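Possible thiamine biosynthesis enzyme (Candida albicans, PDB 2X7Q) is of unknown function but has the two-lobed periplasmic-binding-protein fold of the SsuA/TauA solute-binding family and so probably binds a small ligand, perhaps one linked to thiamine. Local coordinates at residues A[26-29]-A[30-34]; A[182-186]-A[187-191]; A[256-259]-A[260-264]; A[296-299]-A[300-304]. The protein carries 1 engineered substitution. One frame throughout, in Å; residues are numbered along the deposited sequence.

Contact 1. Residues A[26-29]-A[30-34]; sequences FSTP and LFFAQ
T28 and F32, one turn apart at the start of helix 28-35, make the main side-chain contact. The methyl CG2 of T28 meets the F32 ring at its edge, in the ring plane, 3.3 Å from CE1. In the threonine OG1 stands beside the backbone N (chi1 -69°), which puts CG2 opposite that N and alongside the phenylalanine, while OG1 bonds the carbonyl of H25. A branched residue suits the place because one arm packs and the other serves the backbone. One face of the F32 ring takes F31 CD2, 3.9 Å above its centre. S27 CB lies 4.3 Å from L30 CD1, a loose van der Waals approach.

Backbone bonds begin the helix here. F31 N reaches S27 O at 3.3 Å, with a weak second bond to T28 O. F32 N meets T28 O at 3.2 Å, and A33 N follows with P29 O at 3.1 Å. P29, which has no N-H to give, fits this first turn, where helical amides have no carbonyl one turn back within the helix.

Around this turn, T28 packs on A240, Y243 and I244 of helix 237-247, and F31 stacks on Y243. P29 and L30 lean on Y94 of strand 88-95, while A33 faces helix 38-41.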
loop_
_atom_site.group_PDB
_atom_site.type_symbol
_atom_site.label_atom_id
_atom_site.label_comp_id
_atom_site.label_asym_id
_atom_site.label_seq_id
_atom_site.Cartn_x
_atom_site.Cartn_y
_atom_site.Cartn_z
ATOM N N PHE A 26 -7.930 4.279 -2.608
ATOM C CA PHE A 26 -8.044 3.394 -1.451
ATOM C C PHE A 26 -8.350 4.149 -0.160
ATOM O O PHE A 26 -8.891 3.578 0.785
ATOM C CB PHE A 26 -6.769 2.565 -1.271
ATOM C CG PHE A 26 -6.561 1.534 -2.340
ATOM C CD1 PHE A 26 -5.566 1.690 -3.290
ATOM C CD2 PHE A 26 -7.366 0.409 -2.395
ATOM C CE1 PHE A 26 -5.376 0.741 -4.275
ATOM C CE2 PHE A 26 -7.182 -0.544 -3.379
ATOM C CZ PHE A 26 -6.185 -0.377 -4.321
ATOM N N SER A 27 -8.001 5.431 -0.122
ATOM C CA SER A 27 -8.177 6.233 1.084
ATOM C C SER A 27 -9.609 6.743 1.220
ATOM O O SER A 27 -9.933 7.456 2.170
ATOM C CB SER A 27 -7.207 7.414 1.086
ATOM O OG SER A 27 -7.543 8.350 0.083
ATOM N N THR A 28 -10.462 6.370 0.271
ATOM C CA THR A 28 -11.849 6.828 0.258
ATOM C C THR A 28 -12.582 6.612 1.588
ATOM O O THR A 28 -13.165 7.551 2.126
ATOM C CB THR A 28 -12.647 6.188 -0.901
ATOM O OG1 THR A 28 -12.170 6.697 -2.152
ATOM C CG2 THR A 28 -14.122 6.506 -0.771
ATOM N N PRO A 29 -12.557 5.378 2.118
ATOM C CA PRO A 29 -13.245 5.099 3.384
ATOM C C PRO A 29 -12.783 6.018 4.513
ATOM O O PRO A 29 -13.593 6.405 5.355
ATOM C CB PRO A 29 -12.845 3.653 3.686
ATOM C CG PRO A 29 -12.564 3.058 2.354
ATOM C CD PRO A 29 -11.942 4.164 1.552
ATOM N N LEU A 30 -11.498 6.357 4.530
ATOM C CA LEU A 30 -10.962 7.259 5.542
ATOM C C LEU A 30 -11.640 8.621 5.470
ATOM O O LEU A 30 -11.957 9.221 6.494
ATOM C CB LEU A 30 -9.450 7.419 5.373
ATOM C CG LEU A 30 -8.594 6.163 5.540
ATOM C CD1 LEU A 30 -7.126 6.478 5.296
ATOM C CD2 LEU A 30 -8.790 5.569 6.921
ATOM N N PHE A 31 -11.866 9.100 4.251
ATOM C CA PHE A 31 -12.493 10.401 4.044
ATOM C C PHE A 31 -13.927 10.443 4.565
ATOM O O PHE A 31 -14.294 11.346 5.315
ATOM C CB PHE A 31 -12.463 10.778 2.562
ATOM C CG PHE A 31 -13.410 11.886 2.201
ATOM C CD1 PHE A 31 -13.108 13.205 2.506
ATOM C CD2 PHE A 31 -14.605 11.608 1.557
ATOM C CE1 PHE A 31 -13.983 14.223 2.176
ATOM C CE2 PHE A 31 -15.482 12.622 1.223
ATOM C CZ PHE A 31 -15.170 13.932 1.534
ATOM N N PHE A 32 -14.732 9.467 4.158
ATOM C CA PHE A 32 -16.139 9.419 4.550
ATOM C C PHE A 32 -16.310 9.283 6.062
ATOM O O PHE A 32 -17.285 9.773 6.627
ATOM C CB PHE A 32 -16.870 8.287 3.820
ATOM C CG PHE A 32 -17.173 8.590 2.375
ATOM C CD1 PHE A 32 -16.495 7.940 1.355
ATOM C CD2 PHE A 32 -18.132 9.533 2.039
ATOM C CE1 PHE A 32 -16.775 8.220 0.028
ATOM C CE2 PHE A 32 -18.413 9.818 0.714
ATOM C CZ PHE A 32 -17.733 9.161 -0.291
ATOM N N ALA A 33 -15.361 8.615 6.711
ATOM C CA ALA A 33 -15.372 8.499 8.165
ATOM C C ALA A 33 -15.292 9.881 8.808
ATOM O O ALA A 33 -15.892 10.126 9.854
ATOM C CB ALA A 33 -14.227 7.622 8.638
ATOM N N GLN A 34 -14.545 10.778 8.173
ATOM C CA GLN A 34 -14.406 12.149 8.651
ATOM C C GLN A 34 -15.618 12.985 8.246
ATOM O O GLN A 34 -16.120 13.787 9.032
ATOM C CB GLN A 34 -13.123 12.779 8.101
ATOM C CG GLN A 34 -12.887 14.217 8.545
ATOM C CD GLN A 34 -11.638 14.823 7.929
ATOM O OE1 GLN A 34 -10.598 14.924 8.581
ATOM N NE2 GLN A 34 -11.736 15.228 6.671
#

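Contact 2. Residues A[182-186]-A[187-191]; sequences KKYYD and NHEIK
A Schellman motif ends helix 178-186, with H188 at positive phi (62°) as the residue that turns the chain out of the helix. Two weak bonds run back into the last turn: E189 N to Y184 O and H188 N to Y185 O, both 3.1 Å. Y184 O is also gripped by I190 N at 3.1 Å in an almost perfectly straight bond (178°), which carries the chain into strand 190-197.

N187 adds an Asx turn. With CG tucked between its backbone N and carbonyl carbon (chi1 65°), OD1 takes the N-H of E189 at 3.1 Å from above the amide plane, a job the short amide side chain suits.

Beneath the turn I190 fills the corner, its CG1 lying 3.6 Å from Y184 CB and 3.7 Å from Y185 CD1. E189 runs alongside Y184, its OE1 at the ring edge, 3.2 Å from CD1, with the carboxylate nearly perpendicular to the ring. R159 ties the pair together, forming a salt bridge with E189 and a cation-pi contact with Y184.

The whole is a helix C-cap of the kind that joins helix to strand in alpha/beta folds, here leading into an edge strand of the sheet.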
loop_
_atom_site.group_PDB
_atom_site.type_symbol
_atom_site.label_atom_id
_atom_site.label_comp_id
_atom_site.label_asym_id
_atom_site.label_seq_id
_atom_site.Cartn_x
_atom_site.Cartn_y
_atom_site.Cartn_z
ATOM N N LYS A 182 -3.943 3.999 -15.758
ATOM C CA LYS A 182 -4.896 3.838 -16.849
ATOM C C LYS A 182 -5.077 5.127 -17.643
ATOM O O LYS A 182 -5.176 5.095 -18.869
ATOM C CB LYS A 182 -6.241 3.342 -16.316
ATOM C CG LYS A 182 -7.222 2.929 -17.400
ATOM C CD LYS A 182 -8.474 2.309 -16.805
ATOM C CE LYS A 182 -9.370 1.733 -17.886
ATOM N NZ LYS A 182 -9.822 2.766 -18.853
ATOM N N LYS A 183 -5.117 6.254 -16.941
ATOM C CA LYS A 183 -5.260 7.554 -17.586
ATOM C C LYS A 183 -4.211 7.759 -18.674
ATOM O O LYS A 183 -4.505 8.304 -19.737
ATOM C CB LYS A 183 -5.156 8.683 -16.557
ATOM C CG LYS A 183 -5.006 10.067 -17.181
ATOM C CD LYS A 183 -4.748 11.129 -16.120
ATOM C CE LYS A 183 -4.510 12.497 -16.738
ATOM N NZ LYS A 183 -4.277 13.547 -15.712
ATOM N N TYR A 184 -2.988 7.314 -18.406
ATOM C CA TYR A 184 -1.876 7.552 -19.319
ATOM C C TYR A 184 -1.757 6.479 -20.398
ATOM O O TYR A 184 -0.970 6.618 -21.331
ATOM C CB TYR A 184 -0.567 7.711 -18.541
ATOM C CG TYR A 184 -0.594 8.882 -17.586
ATOM C CD1 TYR A 184 -0.299 10.167 -18.024
ATOM C CD2 TYR A 184 -0.936 8.707 -16.252
ATOM C CE1 TYR A 184 -0.331 11.242 -17.153
ATOM C CE2 TYR A 184 -0.970 9.774 -15.374
ATOM C CZ TYR A 184 -0.667 11.039 -15.830
ATOM O OH TYR A 184 -0.699 12.106 -14.963
ATOM N N TYR A 185 -2.540 5.414 -20.272
ATOM C CA TYR A 185 -2.657 4.436 -21.345
ATOM C C TYR A 185 -3.622 4.971 -22.395
ATOM O O TYR A 185 -3.405 4.816 -23.597
ATOM C CB TYR A 185 -3.176 3.098 -20.822
ATOM C CG TYR A 185 -2.217 2.342 -19.930
ATOM C CD1 TYR A 185 -0.860 2.282 -20.223
ATOM C CD2 TYR A 185 -2.677 1.666 -18.808
ATOM C CE1 TYR A 185 0.014 1.581 -19.411
ATOM C CE2 TYR A 185 -1.812 0.964 -17.993
ATOM C CZ TYR A 185 -0.469 0.923 -18.299
ATOM O OH TYR A 185 0.393 0.222 -17.488
ATOM N N ASP A 186 -4.691 5.609 -21.927
ATOM C CA ASP A 186 -5.748 6.100 -22.806
ATOM C C ASP A 186 -5.313 7.303 -23.641
ATOM O O ASP A 186 -5.728 7.447 -24.790
ATOM C CB ASP A 186 -7.005 6.431 -21.996
ATOM C CG ASP A 186 -7.655 5.198 -21.401
ATOM O OD1 ASP A 186 -7.355 4.083 -21.874
ATOM O OD2 ASP A 186 -8.467 5.343 -20.465
ATOM N N ASN A 187 -4.480 8.165 -23.065
ATOM C CA ASN A 187 -3.936 9.296 -23.812
ATOM C C ASN A 187 -2.646 8.911 -24.533
ATOM O O ASN A 187 -1.975 9.755 -25.126
ATOM C CB ASN A 187 -3.724 10.518 -22.911
ATOM C CG ASN A 187 -2.680 10.283 -21.837
ATOM O OD1 ASN A 187 -1.977 9.273 -21.842
ATOM N ND2 ASN A 187 -2.571 11.225 -20.912
ATOM N N HIS A 188 -2.305 7.628 -24.457
ATOM C CA HIS A 188 -1.195 7.058 -25.212
ATOM C C HIS A 188 0.166 7.662 -24.872
ATOM O O HIS A 188 1.070 7.669 -25.705
ATOM C CB HIS A 188 -1.464 7.167 -26.717
ATOM C CG HIS A 188 -2.738 6.511 -27.151
ATOM N ND1 HIS A 188 -2.837 5.156 -27.386
ATOM C CD2 HIS A 188 -3.968 7.025 -27.392
ATOM C CE1 HIS A 188 -4.071 4.864 -27.755
ATOM N NE2 HIS A 188 -4.777 5.979 -27.768
ATOM N N GLU A 189 0.313 8.160 -23.647
ATOM C CA GLU A 189 1.606 8.653 -23.186
ATOM C C GLU A 189 2.523 7.480 -22.866
ATOM O O GLU A 189 3.713 7.498 -23.186
ATOM C CB GLU A 189 1.450 9.555 -21.961
ATOM C CG GLU A 189 2.772 10.047 -21.388
ATOM C CD GLU A 189 2.591 11.053 -20.268
ATOM O OE1 GLU A 189 1.526 11.703 -20.219
ATOM O OE2 GLU A 189 3.520 11.209 -19.448
ATOM N N ILE A 190 1.955 6.459 -22.234
ATOM C CA ILE A 190 2.683 5.229 -21.951
ATOM C C ILE A 190 1.963 4.028 -22.559
ATOM O O ILE A 190 0.926 4.176 -23.208
ATOM C CB ILE A 190 2.880 5.010 -20.441
ATOM C CG1 ILE A 190 1.536 5.045 -19.714
ATOM C CG2 ILE A 190 3.825 6.053 -19.869
ATOM C CD1 ILE A 190 1.649 4.876 -18.213
ATOM N N LYS A 191 2.517 2.840 -22.344
ATOM C CA LYS A 191 2.007 1.634 -22.986
ATOM C C LYS A 191 2.150 0.411 -22.088
ATOM O O LYS A 191 3.249 0.081 -21.646
ATOM C CB LYS A 191 2.738 1.408 -24.309
ATOM C CG LYS A 191 2.440 0.089 -24.987
ATOM C CD LYS A 191 3.140 0.027 -26.336
ATOM C CE LYS A 191 4.571 0.530 -26.233
ATOM N NZ LYS A 191 5.244 0.604 -27.554
#

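Contact 3. Residues A[256-259]-A[260-264]; sequences KEWT and KTVEF
W258 and V262 form the tight core of this helix end. The methyl CG1 of V262 sits over the six-membered ring of the indole, 3.7 Å from its centroid and only 12° off the normal, a CH-pi contact. F264 arrives at the indole's rim, its CZ 3.8 Å from CH2 of W258, and the other valine methyl, CG2, rests on the face of the F264 ring. A branched valine thus serves two aromatics at once, while F26 and Y233 close round the cluster.

The polar centre is equally compact. W258 O receives three bonds: from V262 N at 3.2 Å, from T261 N at 2.9 Å and from T261 OG1 at 2.8 Å. Threonine suits its position because OG1, held between its own N and carbonyl carbon (chi1 67°), points back at this oxygen. T259 repeats the trick within the helix, OG1 to K256 O at 2.6 Å.

The outer side is looser. K260, exposed, bends its chain back across K256, leaving the two ammonium groups 5.2 Å apart, like charges that solvent probably screens.

T261 OG1 also bonds a glycerol probably left from crystallisation. OG1 gives its proton to W258 O and can still accept, so one hydroxyl both closes the helix end and meets a small polar molecule; whether a natural ligand does the same is not known.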
loop_
_atom_site.group_PDB
_atom_site.type_symbol
_atom_site.label_atom_id
_atom_site.label_comp_id
_atom_site.label_asym_id
_atom_site.label_seq_id
_atom_site.Cartn_x
_atom_site.Cartn_y
_atom_site.Cartn_z
ATOM N N LYS A 256 -15.143 4.146 -11.308
ATOM C CA LYS A 256 -16.221 3.168 -11.225
ATOM C C LYS A 256 -15.699 1.749 -11.416
ATOM O O LYS A 256 -16.061 0.844 -10.669
ATOM C CB LYS A 256 -17.304 3.473 -12.262
ATOM C CG LYS A 256 -18.454 2.482 -12.262
ATOM C CD LYS A 256 -19.488 2.829 -13.319
ATOM C CE LYS A 256 -20.632 1.825 -13.319
ATOM N NZ LYS A 256 -21.658 2.155 -14.348
ATOM N N GLU A 257 -14.849 1.563 -12.420
ATOM C CA GLU A 257 -14.269 0.253 -12.692
ATOM C C GLU A 257 -13.509 -0.266 -11.476
ATOM O O GLU A 257 -13.564 -1.452 -11.162
ATOM C CB GLU A 257 -13.343 0.316 -13.909
ATOM C CG GLU A 257 -12.750 -1.022 -14.313
ATOM C CD GLU A 257 -11.812 -0.912 -15.499
ATOM O OE1 GLU A 257 -11.784 0.159 -16.139
ATOM O OE2 GLU A 257 -11.104 -1.900 -15.791
ATOM N N TRP A 258 -12.806 0.632 -10.792
ATOM C CA TRP A 258 -12.022 0.267 -9.618
ATOM C C TRP A 258 -12.893 -0.232 -8.467
ATOM O O TRP A 258 -12.529 -1.183 -7.778
ATOM C CB TRP A 258 -11.165 1.450 -9.165
ATOM C CG TRP A 258 -10.551 1.261 -7.811
ATOM C CD1 TRP A 258 -9.425 0.550 -7.513
ATOM C CD2 TRP A 258 -11.031 1.789 -6.568
ATOM N NE1 TRP A 258 -9.173 0.606 -6.163
ATOM C CE2 TRP A 258 -10.146 1.361 -5.562
ATOM C CE3 TRP A 258 -12.126 2.584 -6.214
ATOM C CZ2 TRP A 258 -10.320 1.700 -4.222
ATOM C CZ3 TRP A 258 -12.297 2.918 -4.884
ATOM C CH2 TRP A 258 -11.398 2.478 -3.905
ATOM N N THR A 259 -14.043 0.404 -8.264
ATOM C CA THR A 259 -14.932 0.038 -7.164
ATOM C C THR A 259 -15.411 -1.406 -7.270
ATOM O O THR A 259 -15.848 -1.996 -6.283
ATOM C CB THR A 259 -16.167 0.963 -7.091
ATOM O OG1 THR A 259 -16.991 0.760 -8.246
ATOM C CG2 THR A 259 -15.743 2.422 -7.021
ATOM N N LYS A 260 -15.332 -1.968 -8.473
ATOM C CA LYS A 260 -15.806 -3.327 -8.713
ATOM C C LYS A 260 -14.691 -4.361 -8.571
ATOM O O LYS A 260 -14.883 -5.538 -8.876
ATOM C CB LYS A 260 -16.453 -3.435 -10.097
ATOM C CG LYS A 260 -17.739 -2.626 -10.257
ATOM C CD LYS A 260 -18.547 -3.082 -11.470
ATOM C CE LYS A 260 -17.868 -2.716 -12.784
ATOM N NZ LYS A 260 -17.925 -1.255 -13.066
ATOM N N THR A 261 -13.528 -3.918 -8.105
ATOM C CA THR A 261 -12.392 -4.812 -7.904
ATOM C C THR A 261 -11.903 -4.777 -6.460
ATOM O O THR A 261 -11.261 -5.716 -5.990
ATOM C CB THR A 261 -11.211 -4.445 -8.831
ATOM O OG1 THR A 261 -10.681 -3.167 -8.454
ATOM C CG2 THR A 261 -11.662 -4.404 -10.281
ATOM N N VAL A 262 -12.207 -3.687 -5.762
ATOM C CA VAL A 262 -11.719 -3.494 -4.399
ATOM C C VAL A 262 -12.672 -4.032 -3.339
ATOM O O VAL A 262 -13.889 -3.926 -3.475
ATOM C CB VAL A 262 -11.434 -2.005 -4.108
ATOM C CG1 VAL A 262 -12.690 -1.172 -4.282
ATOM C CG2 VAL A 262 -10.856 -1.829 -2.713
ATOM N N GLU A 263 -12.104 -4.623 -2.292
ATOM C CA GLU A 263 -12.878 -5.054 -1.135
ATOM C C GLU A 263 -12.177 -4.648 0.155
ATOM O O GLU A 263 -11.237 -5.309 0.592
ATOM C CB GLU A 263 -13.102 -6.567 -1.145
ATOM C CG GLU A 263 -13.914 -7.063 0.048
ATOM C CD GLU A 263 -13.938 -8.573 0.164
ATOM O OE1 GLU A 263 -13.017 -9.229 -0.364
ATOM O OE2 GLU A 263 -14.873 -9.107 0.796
ATOM N N PHE A 264 -12.636 -3.559 0.760
ATOM C CA PHE A 264 -12.099 -3.127 2.042
ATOM C C PHE A 264 -12.492 -4.120 3.131
ATOM O O PHE A 264 -13.510 -4.804 3.021
ATOM C CB PHE A 264 -12.601 -1.724 2.386
ATOM C CG PHE A 264 -12.110 -0.658 1.447
ATOM C CD1 PHE A 264 -12.897 -0.225 0.390
ATOM C CD2 PHE A 264 -10.858 -0.089 1.620
ATOM C CE1 PHE A 264 -12.444 0.756 -0.476
ATOM C CE2 PHE A 264 -10.399 0.892 0.758
ATOM C CZ PHE A 264 -11.194 1.315 -0.290
#

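Contact 4. Residues A[296-299]-A[300-304]; sequences DDVI and LKRLN
I299 and L303 meet one turn apart on the buried side of helix 296-306, CG2 to CD1 at 3.7 Å, their side chains running in the same direction. The backbone beneath them is regular, the carbonyls of D296 to L300 each answered by the amide four residues on. L300 N is held by D296 O at 2.7 Å. K301 N meets D297 O at 3.1 Å, and L303 N meets I299 O at 3.0 Å. R302 N bonds V298 O more loosely, at 3.3 Å, and N304 N closes on L300 O.

Polar side chains find partners beyond this turn. D297 OD1 pairs with the hydroxyl of S295 at the helix start, a place where a short acidic residue fits well and where its negative charge probably interacts favourably with the positive end of the helix dipole. R302 NH1 donates to the carbonyl of A82, at the end of helix 74-82. Its chain is extended from CG to NE, which lays the guanidinium flat against V298: the methyl CG1 covers one face, 3.7 Å above its centre. D296 and L300 run side by side, but the 3.1 Å from D296 OD1 to L300 CD2 is too short for comfortable packing and, with the leucine's strained chi1 (-109°), is doubtful.

I299 and L303 press on helix 74-82, and L303 also on V279 of helix 275-289, while D296, D297 and K301 remain exposed: the pattern of an amphipathic helix packed on the flank of an alpha/beta lobe.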
loop_
_atom_site.group_PDB
_atom_site.type_symbol
_atom_site.label_atom_id
_atom_site.label_comp_id
_atom_site.label_asym_id
_atom_site.label_seq_id
_atom_site.Cartn_x
_atom_site.Cartn_y
_atom_site.Cartn_z
ATOM N N ASP A 296 14.037 -18.349 7.109
ATOM C CA ASP A 296 12.605 -18.445 7.374
ATOM C C ASP A 296 12.268 -18.245 8.849
ATOM O O ASP A 296 11.436 -17.407 9.193
ATOM C CB ASP A 296 12.061 -19.792 6.896
ATOM C CG ASP A 296 10.550 -19.877 6.993
ATOM O OD1 ASP A 296 9.876 -18.875 6.674
ATOM O OD2 ASP A 296 10.038 -20.944 7.393
ATOM N N ASP A 297 12.915 -19.018 9.719
ATOM C CA ASP A 297 12.606 -18.977 11.147
ATOM C C ASP A 297 13.009 -17.654 11.801
ATOM O O ASP A 297 12.504 -17.303 12.868
ATOM C CB ASP A 297 13.241 -20.163 11.881
ATOM C CG ASP A 297 14.733 -20.270 11.639
ATOM O OD1 ASP A 297 15.394 -19.221 11.489
ATOM O OD2 ASP A 297 15.248 -21.406 11.614
ATOM N N VAL A 298 13.925 -16.930 11.166
ATOM C CA VAL A 298 14.294 -15.596 11.627
ATOM C C VAL A 298 13.205 -14.604 11.234
ATOM O O VAL A 298 12.837 -13.727 12.015
ATOM C CB VAL A 298 15.646 -15.146 11.046
ATOM C CG1 VAL A 298 15.846 -13.652 11.246
ATOM C CG2 VAL A 298 16.780 -15.934 11.681
ATOM N N ILE A 299 12.686 -14.757 10.020
ATOM C CA ILE A 299 11.570 -13.941 9.556
ATOM C C ILE A 299 10.317 -14.251 10.368
ATOM O O ILE A 299 9.600 -13.345 10.788
ATOM C CB ILE A 299 11.278 -14.174 8.059
ATOM C CG1 ILE A 299 12.494 -13.793 7.211
ATOM C CG2 ILE A 299 10.057 -13.378 7.624
ATOM C CD1 ILE A 299 12.315 -14.063 5.731
ATOM N N LEU A 300 10.064 -15.537 10.595
ATOM C CA LEU A 300 8.899 -15.971 11.360
ATOM C C LEU A 300 8.885 -15.382 12.765
ATOM O O LEU A 300 7.870 -14.851 13.215
ATOM C CB LEU A 300 8.851 -17.498 11.458
ATOM C CG LEU A 300 7.755 -18.201 10.658
ATOM C CD1 LEU A 300 6.496 -17.343 10.629
ATOM C CD2 LEU A 300 8.234 -18.505 9.253
ATOM N N LYS A 301 10.014 -15.496 13.457
ATOM C CA LYS A 301 10.118 -15.031 14.834
ATOM C C LYS A 301 9.915 -13.523 14.930
ATOM O O LYS A 301 9.355 -13.026 15.905
ATOM C CB LYS A 301 11.468 -15.427 15.440
ATOM C CG LYS A 301 11.622 -15.031 16.899
ATOM C CD LYS A 301 12.833 -15.688 17.543
ATOM C CE LYS A 301 12.912 -15.344 19.024
ATOM N NZ LYS A 301 14.001 -16.082 19.724
ATOM N N ARG A 302 10.363 -12.800 13.910
ATOM C CA ARG A 302 10.225 -11.350 13.897
ATOM C C ARG A 302 8.787 -10.922 13.617
ATOM O O ARG A 302 8.306 -9.934 14.170
ATOM C CB ARG A 302 11.183 -10.728 12.879
ATOM C CG ARG A 302 12.646 -10.838 13.277
ATOM C CD ARG A 302 13.557 -10.289 12.198
ATOM N NE ARG A 302 14.956 -10.282 12.615
ATOM C CZ ARG A 302 15.968 -9.927 11.829
ATOM N NH1 ARG A 302 15.740 -9.551 10.580
ATOM N NH2 ARG A 302 17.209 -9.950 12.291
ATOM N N LEU A 303 8.105 -11.675 12.761
ATOM C CA LEU A 303 6.721 -11.378 12.408
ATOM C C LEU A 303 5.753 -11.832 13.499
ATOM O O LEU A 303 4.730 -11.192 13.738
ATOM C CB LEU A 303 6.360 -12.035 11.072
ATOM C CG LEU A 303 7.109 -11.519 9.843
ATOM C CD1 LEU A 303 6.687 -12.280 8.601
ATOM C CD2 LEU A 303 6.871 -10.027 9.665
ATOM N N ASN A 304 6.078 -12.942 14.156
ATOM C CA ASN A 304 5.250 -13.467 15.237
ATOM C C ASN A 304 5.167 -12.526 16.437
ATOM O O ASN A 304 4.274 -12.655 17.272
ATOM C CB ASN A 304 5.755 -14.842 15.685
ATOM C CG ASN A 304 5.213 -15.975 14.831
ATOM O OD1 ASN A 304 4.082 -15.918 14.349
ATOM N ND2 ASN A 304 6.018 -17.017 14.651
#

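In the fold
Contacts 1 and 3 belong together, their centres 14 Å apart: F264 CZ lies 3.5 Å from P29 CG, and F26 CE2 comes 3.6 Å from W258 NE1, so the start of helix 28-35 and the end of helix 252-259 share one aromatic core. Contact 2 leads into the other sheet, and its helix 178-186 also reaches contact 3, where F179 meets W258 and T261. Contact 3 therefore touches elements of both lobes, and the glycerol on T261 may mark the region between them where relatives of this fold bind ligand. Contact 4 lies remote, its centre about 33 Å from those of contacts 1 and 3, with a calcium ion about 6 Å from the R302 side chain.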